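Local structure of putative uncharacterized protein (Mycobacterium avium, 2Z6V) at residues T120-R132 with M339-Y351. The protein is of unconfirmed function but probably acts as a sulfotransferase, passing a sulfuryl group from PAPS to an acceptor that remains to be identified. Sequence-based numbering, arbitrary orientation.
Sequences TVISYLLDQDPAR and MMRDPMDVMRRIY. With SO4 (sulfate ion), chain B.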
ATOM      1  N   THR A 120       6.034   6.931  -6.696  1.00 43.91           N
ATOM      2  CA  THR A 120       5.186   6.660  -7.848  1.00 43.34           C
ATOM      3  C   THR A 120       5.929   6.378  -9.161  1.00 40.28           C
ATOM      4  O   THR A 120       5.682   5.354  -9.794  1.00 39.33           O
ATOM      5  CB  THR A 120       4.183   7.818  -8.068  1.00 45.94           C
ATOM      6  OG1 THR A 120       3.489   7.614  -9.306  1.00 49.26           O
ATOM      7  CG2 THR A 120       4.906   9.168  -8.092  1.00 48.11           C
ATOM      8  N   VAL A 121       6.841   7.265  -9.563  1.00 36.95           N
ATOM      9  CA  VAL A 121       7.583   7.082 -10.816  1.00 35.01           C
ATOM     10  C   VAL A 121       8.251   5.721 -11.008  1.00 34.62           C
ATOM     11  O   VAL A 121       8.087   5.084 -12.054  1.00 35.13           O
ATOM     12  CB  VAL A 121       8.680   8.163 -11.014  1.00 33.90           C
ATOM     13  CG1 VAL A 121       9.550   7.801 -12.206  1.00 31.39           C
ATOM     14  CG2 VAL A 121       8.044   9.522 -11.260  1.00 34.04           C
ATOM     15  N   ILE A 122       9.015   5.273 -10.017  1.00 33.91           N
ATOM     16  CA  ILE A 122       9.690   3.993 -10.155  1.00 33.15           C
ATOM     17  C   ILE A 122       8.726   2.832 -10.323  1.00 32.53           C
ATOM     18  O   ILE A 122       9.009   1.919 -11.098  1.00 33.55           O
ATOM     19  CB  ILE A 122      10.617   3.671  -8.967  1.00 34.83           C
ATOM     20  CG1 ILE A 122      11.495   2.473  -9.343  1.00 33.54           C
ATOM     21  CG2 ILE A 122       9.794   3.354  -7.711  1.00 34.11           C
ATOM     22  CD1 ILE A 122      12.266   1.902  -8.202  1.00 39.38           C
ATOM     23  N   SER A 123       7.604   2.852  -9.605  1.00 30.19           N
ATOM     24  CA  SER A 123       6.632   1.770  -9.728  1.00 31.33           C
ATOM     25  C   SER A 123       6.215   1.624 -11.176  1.00 31.65           C
ATOM     26  O   SER A 123       6.155   0.514 -11.686  1.00 31.84           O
ATOM     27  CB  SER A 123       5.377   2.025  -8.877  1.00 32.40           C
ATOM     28  OG  SER A 123       5.600   1.741  -7.510  1.00 30.43           O
ATOM     29  N   TYR A 124       5.930   2.747 -11.834  1.00 33.89           N
ATOM     30  CA  TYR A 124       5.512   2.732 -13.236  1.00 35.79           C
ATOM     31  C   TYR A 124       6.635   2.373 -14.191  1.00 35.44           C
ATOM     32  O   TYR A 124       6.397   1.714 -15.202  1.00 37.49           O
ATOM     33  CB  TYR A 124       4.910   4.082 -13.660  1.00 36.74           C
ATOM     34  CG  TYR A 124       3.517   4.319 -13.119  1.00 39.26           C
ATOM     35  CD1 TYR A 124       3.323   4.782 -11.818  1.00 40.93           C
ATOM     36  CD2 TYR A 124       2.388   4.014 -13.887  1.00 38.81           C
ATOM     37  CE1 TYR A 124       2.047   4.926 -11.288  1.00 42.67           C
ATOM     38  CE2 TYR A 124       1.104   4.155 -13.369  1.00 40.49           C
ATOM     39  CZ  TYR A 124       0.941   4.607 -12.067  1.00 43.71           C
ATOM     40  OH  TYR A 124      -0.318   4.695 -11.517  1.00 48.18           O
ATOM     41  N   LEU A 125       7.855   2.804 -13.889  1.00 33.23           N
ATOM     42  CA  LEU A 125       8.973   2.480 -14.769  1.00 33.45           C
ATOM     43  C   LEU A 125       9.292   0.980 -14.765  1.00 32.36           C
ATOM     44  O   LEU A 125       9.591   0.399 -15.810  1.00 30.59           O
ATOM     45  CB  LEU A 125      10.212   3.291 -14.379  1.00 32.77           C
ATOM     46  CG  LEU A 125      10.077   4.783 -14.693  1.00 31.02           C
ATOM     47  CD1 LEU A 125      11.371   5.507 -14.355  1.00 30.66           C
ATOM     48  CD2 LEU A 125       9.730   4.954 -16.171  1.00 28.71           C
ATOM     49  N   LEU A 126       9.218   0.358 -13.593  1.00 30.81           N
ATOM     50  CA  LEU A 126       9.493  -1.069 -13.480  1.00 31.38           C
ATOM     51  C   LEU A 126       8.399  -1.841 -14.195  1.00 31.89           C
ATOM     52  O   LEU A 126       8.621  -2.953 -14.668  1.00 31.98           O
ATOM     53  CB  LEU A 126       9.532  -1.503 -12.010  1.00 30.55           C
ATOM     54  CG  LEU A 126      10.667  -0.968 -11.131  1.00 29.66           C
ATOM     55  CD1 LEU A 126      10.414  -1.338  -9.677  1.00 27.20           C
ATOM     56  CD2 LEU A 126      11.991  -1.530 -11.617  1.00 29.03           C
ATOM     57  N   ASP A 127       7.218  -1.238 -14.273  1.00 32.60           N
ATOM     58  CA  ASP A 127       6.081  -1.875 -14.917  1.00 33.89           C
ATOM     59  C   ASP A 127       6.221  -1.851 -16.435  1.00 35.34           C
ATOM     60  O   ASP A 127       5.465  -2.519 -17.143  1.00 35.56           O
ATOM     61  CB  ASP A 127       4.784  -1.184 -14.485  1.00 34.67           C
ATOM     62  CG  ASP A 127       3.540  -1.919 -14.961  1.00 36.51           C
ATOM     63  OD1 ASP A 127       3.493  -3.164 -14.854  1.00 35.29           O
ATOM     64  OD2 ASP A 127       2.597  -1.247 -15.431  1.00 39.70           O
ATOM     65  N   GLN A 128       7.197  -1.085 -16.924  1.00 36.10           N
ATOM     66  CA  GLN A 128       7.463  -0.974 -18.357  1.00 35.73           C
ATOM     67  C   GLN A 128       8.273  -2.153 -18.893  1.00 36.42           C
ATOM     68  O   GLN A 128       8.389  -2.330 -20.100  1.00 38.64           O
ATOM     69  CB  GLN A 128       8.215   0.318 -18.655  1.00 35.45           C
ATOM     70  CG  GLN A 128       7.409   1.562 -18.407  1.00 37.11           C
ATOM     71  CD  GLN A 128       6.068   1.499 -19.091  1.00 38.93           C
ATOM     72  OE1 GLN A 128       5.986   1.242 -20.297  1.00 36.09           O
ATOM     73  NE2 GLN A 128       4.997   1.726 -18.326  1.00 37.18           N
ATOM     74  N   ASP A 129       8.842  -2.945 -17.993  1.00 36.85           N
ATOM     75  CA  ASP A 129       9.639  -4.113 -18.367  1.00 36.77           C
ATOM     76  C   ASP A 129       8.665  -5.280 -18.556  1.00 37.22           C
ATOM     77  O   ASP A 129       8.051  -5.742 -17.594  1.00 38.02           O
ATOM     78  CB  ASP A 129      10.630  -4.431 -17.244  1.00 36.85           C
ATOM     79  CG  ASP A 129      11.670  -5.452 -17.649  1.00 36.58           C
ATOM     80  OD1 ASP A 129      11.315  -6.419 -18.360  1.00 36.46           O
ATOM     81  OD2 ASP A 129      12.841  -5.289 -17.240  1.00 34.49           O
ATOM     82  N   PRO A 130       8.510  -5.770 -19.794  1.00 36.68           N
ATOM     83  CA  PRO A 130       7.580  -6.882 -20.039  1.00 35.38           C
ATOM     84  C   PRO A 130       7.867  -8.198 -19.316  1.00 34.63           C
ATOM     85  O   PRO A 130       7.009  -9.074 -19.270  1.00 34.16           O
ATOM     86  CB  PRO A 130       7.600  -7.027 -21.565  1.00 35.17           C
ATOM     87  CG  PRO A 130       8.958  -6.512 -21.947  1.00 36.19           C
ATOM     88  CD  PRO A 130       9.143  -5.318 -21.046  1.00 36.18           C
ATOM     89  N   ALA A 131       9.059  -8.337 -18.744  1.00 34.25           N
ATOM     90  CA  ALA A 131       9.418  -9.566 -18.027  1.00 34.19           C
ATOM     91  C   ALA A 131       9.076  -9.447 -16.542  1.00 34.40           C
ATOM     92  O   ALA A 131       9.167 -10.415 -15.776  1.00 32.11           O
ATOM     93  CB  ALA A 131      10.900  -9.846 -18.188  1.00 30.88           C
ATOM     94  N   ARG A 132       8.681  -8.245 -16.145  1.00 34.57           N
ATOM     95  CA  ARG A 132       8.340  -7.980 -14.761  1.00 35.41           C
ATOM     96  C   ARG A 132       6.823  -7.849 -14.565  1.00 33.42           C
ATOM     97  O   ARG A 132       6.128  -7.274 -15.404  1.00 31.57           O
ATOM     98  CB  ARG A 132       9.053  -6.705 -14.324  1.00 36.57           C
ATOM     99  CG  ARG A 132       9.417  -6.678 -12.871  1.00 42.15           C
ATOM    100  CD  ARG A 132      10.317  -5.498 -12.585  1.00 47.23           C
ATOM    101  NE  ARG A 132      11.701  -5.733 -12.982  1.00 48.30           N
ATOM    102  CZ  ARG A 132      12.457  -6.697 -12.470  1.00 50.11           C
ATOM    103  NH1 ARG A 132      11.956  -7.516 -11.555  1.00 51.53           N
ATOM    104  NH2 ARG A 132      13.719  -6.821 -12.844  1.00 50.94           N
ATOM    105  N   MET A 339      15.429  10.759  -7.882  1.00 49.39           N
ATOM    106  CA  MET A 339      14.332  10.329  -8.731  1.00 52.14           C
ATOM    107  C   MET A 339      13.772  11.510  -9.535  1.00 53.34           C
ATOM    108  O   MET A 339      13.211  11.323 -10.614  1.00 53.47           O
ATOM    109  CB  MET A 339      13.237   9.711  -7.859  1.00 53.55           C
ATOM    110  CG  MET A 339      12.563   8.501  -8.464  1.00 56.06           C
ATOM    111  SD  MET A 339      13.741   7.188  -8.857  1.00 60.37           S
ATOM    112  CE  MET A 339      12.979   6.469 -10.339  1.00 56.32           C
ATOM    113  N   MET A 340      13.930  12.721  -9.004  1.00 54.50           N
ATOM    114  CA  MET A 340      13.446  13.932  -9.668  1.00 55.10           C
ATOM    115  C   MET A 340      14.432  14.453 -10.712  1.00 55.61           C
ATOM    116  O   MET A 340      14.043  14.779 -11.833  1.00 54.72           O
ATOM    117  CB  MET A 340      13.191  15.040  -8.643  1.00 55.80           C
ATOM    118  CG  MET A 340      12.101  14.736  -7.626  1.00 58.06           C
ATOM    119  SD  MET A 340      10.483  14.452  -8.378  1.00 59.49           S
ATOM    120  CE  MET A 340      10.412  12.624  -8.362  1.00 59.92           C
ATOM    121  N   ARG A 341      15.706  14.530 -10.337  1.00 56.29           N
ATOM    122  CA  ARG A 341      16.748  15.026 -11.233  1.00 57.14           C
ATOM    123  C   ARG A 341      17.112  14.079 -12.370  1.00 56.04           C
ATOM    124  O   ARG A 341      17.468  14.525 -13.459  1.00 56.86           O
ATOM    125  CB  ARG A 341      18.012  15.368 -10.437  1.00 59.59           C
ATOM    126  CG  ARG A 341      17.851  16.570  -9.517  1.00 64.53           C
ATOM    127  CD  ARG A 341      19.148  16.903  -8.787  1.00 68.87           C
ATOM    128  NE  ARG A 341      19.070  18.188  -8.094  1.00 72.16           N
ATOM    129  CZ  ARG A 341      18.254  18.448  -7.076  1.00 74.08           C
ATOM    130  NH1 ARG A 341      17.435  17.508  -6.618  1.00 75.07           N
ATOM    131  NH2 ARG A 341      18.250  19.653  -6.521  1.00 74.77           N
ATOM    132  N   ASP A 342      17.029  12.777 -12.131  1.00 54.26           N
ATOM    133  CA  ASP A 342      17.368  11.835 -13.186  1.00 52.87           C
ATOM    134  C   ASP A 342      16.942  10.406 -12.865  1.00 51.02           C
ATOM    135  O   ASP A 342      17.740   9.589 -12.402  1.00 50.77           O
ATOM    136  CB  ASP A 342      18.874  11.896 -13.457  1.00 54.33           C
ATOM    137  CG  ASP A 342      19.274  11.139 -14.706  1.00 55.62           C
ATOM    138  OD1 ASP A 342      18.372  10.773 -15.498  1.00 56.81           O
ATOM    139  OD2 ASP A 342      20.491  10.923 -14.896  1.00 55.50           O
ATOM    140  N   PRO A 343      15.666  10.087 -13.119  1.00 49.19           N
ATOM    141  CA  PRO A 343      15.116   8.756 -12.862  1.00 47.83           C
ATOM    142  C   PRO A 343      15.757   7.638 -13.690  1.00 46.46           C
ATOM    143  O   PRO A 343      15.981   6.537 -13.177  1.00 46.10           O
ATOM    144  CB  PRO A 343      13.629   8.938 -13.166  1.00 47.52           C
ATOM    145  CG  PRO A 343      13.636   9.995 -14.224  1.00 47.27           C
ATOM    146  CD  PRO A 343      14.633  10.977 -13.675  1.00 47.32           C
ATOM    147  N   MET A 344      16.046   7.911 -14.961  1.00 43.53           N
ATOM    148  CA  MET A 344      16.656   6.898 -15.815  1.00 41.59           C
ATOM    149  C   MET A 344      17.990   6.431 -15.255  1.00 41.18           C
ATOM    150  O   MET A 344      18.366   5.270 -15.418  1.00 40.09           O
ATOM    151  CB  MET A 344      16.849   7.422 -17.241  1.00 42.16           C
ATOM    152  CG  MET A 344      15.584   7.394 -18.075  1.00 41.31           C
ATOM    153  SD  MET A 344      14.712   5.811 -17.933  1.00 42.58           S
ATOM    154  CE  MET A 344      15.614   4.788 -19.092  1.00 41.11           C
ATOM    155  N   ASP A 345      18.710   7.333 -14.594  1.00 40.94           N
ATOM    156  CA  ASP A 345      19.988   6.961 -14.005  1.00 40.61           C
ATOM    157  C   ASP A 345      19.745   5.968 -12.876  1.00 39.89           C
ATOM    158  O   ASP A 345      20.451   4.962 -12.759  1.00 40.68           O
ATOM    159  CB  ASP A 345      20.721   8.176 -13.448  1.00 42.53           C
ATOM    160  CG  ASP A 345      22.028   7.795 -12.770  1.00 45.11           C
ATOM    161  OD1 ASP A 345      22.863   7.130 -13.420  1.00 46.42           O
ATOM    162  OD2 ASP A 345      22.218   8.152 -11.589  1.00 46.52           O
ATOM    163  N   VAL A 346      18.748   6.256 -12.044  1.00 37.23           N
ATOM    164  CA  VAL A 346      18.410   5.372 -10.938  1.00 35.90           C
ATOM    165  C   VAL A 346      18.042   3.978 -11.446  1.00 36.29           C
ATOM    166  O   VAL A 346      18.466   2.977 -10.875  1.00 37.00           O
ATOM    167  CB  VAL A 346      17.226   5.914 -10.112  1.00 34.59           C
ATOM    168  CG1 VAL A 346      16.856   4.914  -9.031  1.00 33.21           C
ATOM    169  CG2 VAL A 346      17.593   7.252  -9.479  1.00 33.87           C
ATOM    170  N   MET A 347      17.269   3.914 -12.526  1.00 35.66           N
ATOM    171  CA  MET A 347      16.845   2.636 -13.077  1.00 35.40           C
ATOM    172  C   MET A 347      18.019   1.756 -13.491  1.00 36.78           C
ATOM    173  O   MET A 347      18.077   0.577 -13.133  1.00 36.70           O
ATOM    174  CB  MET A 347      15.907   2.855 -14.269  1.00 35.36           C
ATOM    175  CG  MET A 347      14.647   3.673 -13.946  1.00 37.38           C
ATOM    176  SD  MET A 347      13.700   3.088 -12.490  1.00 38.05           S
ATOM    177  CE  MET A 347      13.161   1.467 -13.040  1.00 36.10           C
ATOM    178  N   ARG A 348      18.960   2.322 -14.238  1.00 37.61           N
ATOM    179  CA  ARG A 348      20.118   1.561 -14.682  1.00 37.19           C
ATOM    180  C   ARG A 348      20.872   1.004 -13.488  1.00 37.28           C
ATOM    181  O   ARG A 348      21.316  -0.144 -13.507  1.00 38.09           O
ATOM    182  CB  ARG A 348      21.052   2.438 -15.521  1.00 37.84           C
ATOM    183  CG  ARG A 348      20.372   3.034 -16.730  1.00 38.11           C
ATOM    184  CD  ARG A 348      21.342   3.562 -17.778  1.00 37.08           C
ATOM    185  NE  ARG A 348      20.605   4.370 -18.741  1.00 36.95           N
ATOM    186  CZ  ARG A 348      20.329   5.657 -18.566  1.00 37.45           C
ATOM    187  NH1 ARG A 348      20.754   6.282 -17.471  1.00 37.46           N
ATOM    188  NH2 ARG A 348      19.587   6.308 -19.456  1.00 38.06           N
ATOM    189  N   ARG A 349      21.009   1.818 -12.447  1.00 36.12           N
ATOM    190  CA  ARG A 349      21.710   1.391 -11.247  1.00 36.75           C
ATOM    191  C   ARG A 349      20.923   0.334 -10.488  1.00 37.78           C
ATOM    192  O   ARG A 349      21.507  -0.536  -9.842  1.00 39.01           O
ATOM    193  CB  ARG A 349      22.001   2.592 -10.351  1.00 35.43           C
ATOM    194  CG  ARG A 349      23.146   3.444 -10.868  1.00 34.97           C
ATOM    195  CD  ARG A 349      22.998   4.881 -10.424  1.00 36.43           C
ATOM    196  NE  ARG A 349      22.972   4.976  -8.975  1.00 38.07           N
ATOM    197  CZ  ARG A 349      22.241   5.854  -8.306  1.00 38.84           C
ATOM    198  NH1 ARG A 349      21.475   6.709  -8.967  1.00 38.25           N
ATOM    199  NH2 ARG A 349      22.280   5.872  -6.980  1.00 41.60           N
ATOM    200  N   ILE A 350      19.598   0.411 -10.558  1.00 38.28           N
ATOM    201  CA  ILE A 350      18.760  -0.578  -9.894  1.00 36.49           C
ATOM    202  C   ILE A 350      18.976  -1.890 -10.625  1.00 36.60           C
ATOM    203  O   ILE A 350      19.177  -2.929 -10.000  1.00 35.66           O
ATOM    204  CB  ILE A 350      17.263  -0.208  -9.963  1.00 36.46           C
ATOM    205  CG1 ILE A 350      16.935   0.813  -8.872  1.00 35.92           C
ATOM    206  CG2 ILE A 350      16.393  -1.465  -9.818  1.00 34.99           C
ATOM    207  CD1 ILE A 350      15.530   1.378  -8.967  1.00 33.71           C
ATOM    208  N   TYR A 351      18.939  -1.840 -11.952  1.00 36.42           N
ATOM    209  CA  TYR A 351      19.136  -3.045 -12.738  1.00 38.89           C
ATOM    210  C   TYR A 351      20.529  -3.648 -12.529  1.00 42.11           C
ATOM    211  O   TYR A 351      20.669  -4.873 -12.451  1.00 42.35           O
ATOM    212  CB  TYR A 351      18.879  -2.768 -14.220  1.00 35.35           C
ATOM    213  CG  TYR A 351      17.424  -2.923 -14.624  1.00 34.53           C
ATOM    214  CD1 TYR A 351      16.443  -2.056 -14.135  1.00 33.67           C
ATOM    215  CD2 TYR A 351      17.027  -3.941 -15.494  1.00 34.06           C
ATOM    216  CE1 TYR A 351      15.106  -2.198 -14.500  1.00 30.22           C
ATOM    217  CE2 TYR A 351      15.689  -4.093 -15.865  1.00 32.81           C
ATOM    218  CZ  TYR A 351      14.734  -3.218 -15.363  1.00 32.83           C
ATOM    219  OH  TYR A 351      13.409  -3.374 -15.715  1.00 32.18           O
TER
HETATM  220  S   SO4 B 395       4.042   8.189  -2.704  1.00 99.80           S
HETATM  221  O1  SO4 B 395       4.288   9.590  -2.302  1.00 99.02           O
HETATM  222  O2  SO4 B 395       4.451   7.270  -1.620  1.00 98.91           O
HETATM  223  O3  SO4 B 395       2.606   8.013  -2.988  1.00 99.70           O
HETATM  224  O4  SO4 B 395       4.813   7.884  -3.921  1.00 99.75           O
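At its hydroxyl edge the Tyr351 ring meets the Asp129 carboxylate, the two planes only 6° apart. OH donates to the anti lone pair of OD2, 2.5 Å from OH to OD2, while CD2 of Leu126 approaches the ring obliquely. The Arg132 guanidinium stands nearly perpendicular to the ring and has Tyr351 OH at its edge, where NE stays 4.0 Å from Tyr351 OH, a contact and not a bond; the salt bridge of Arg132 runs from NH2 to Glu356. This is the sulfotransferase fold, a parallel sheet with flanking helices: helix 120-126 follows the loop after the central strand 109-113 and packs against helix 343-351, whose Val346 and Ile350 rest on Phe332 of edge strand 331-335. The two axes cross at -58°, 11.0 Å apart.

Asp129 is gripped at both oxygens, since OD1 closes an Asx turn by accepting from Ala131 N at 3.0 Å. Between the helices, Met347 is bent at chi2 and again at chi3 (-64°), which brings CE within 3.5 Å of Leu126 CD2 and also against Leu125 CB; its SD lies beside Ile122 CG1. Ile122 also reaches Ile350, CD1 to CD1, and from the preceding helix Met339 lays CE 3.9 Å from Ile122 CB. Met334 of the edge strand touches Ile122 and Met339 alike. At the start of helix 120-126, consistent with a 5'-phosphosulfate-binding loop, a sulfate, probably from the crystallisation liquor, accepts hydrogen bonds from Gly118 N and from Thr120 N, the latter to O4 at 3.2 Å.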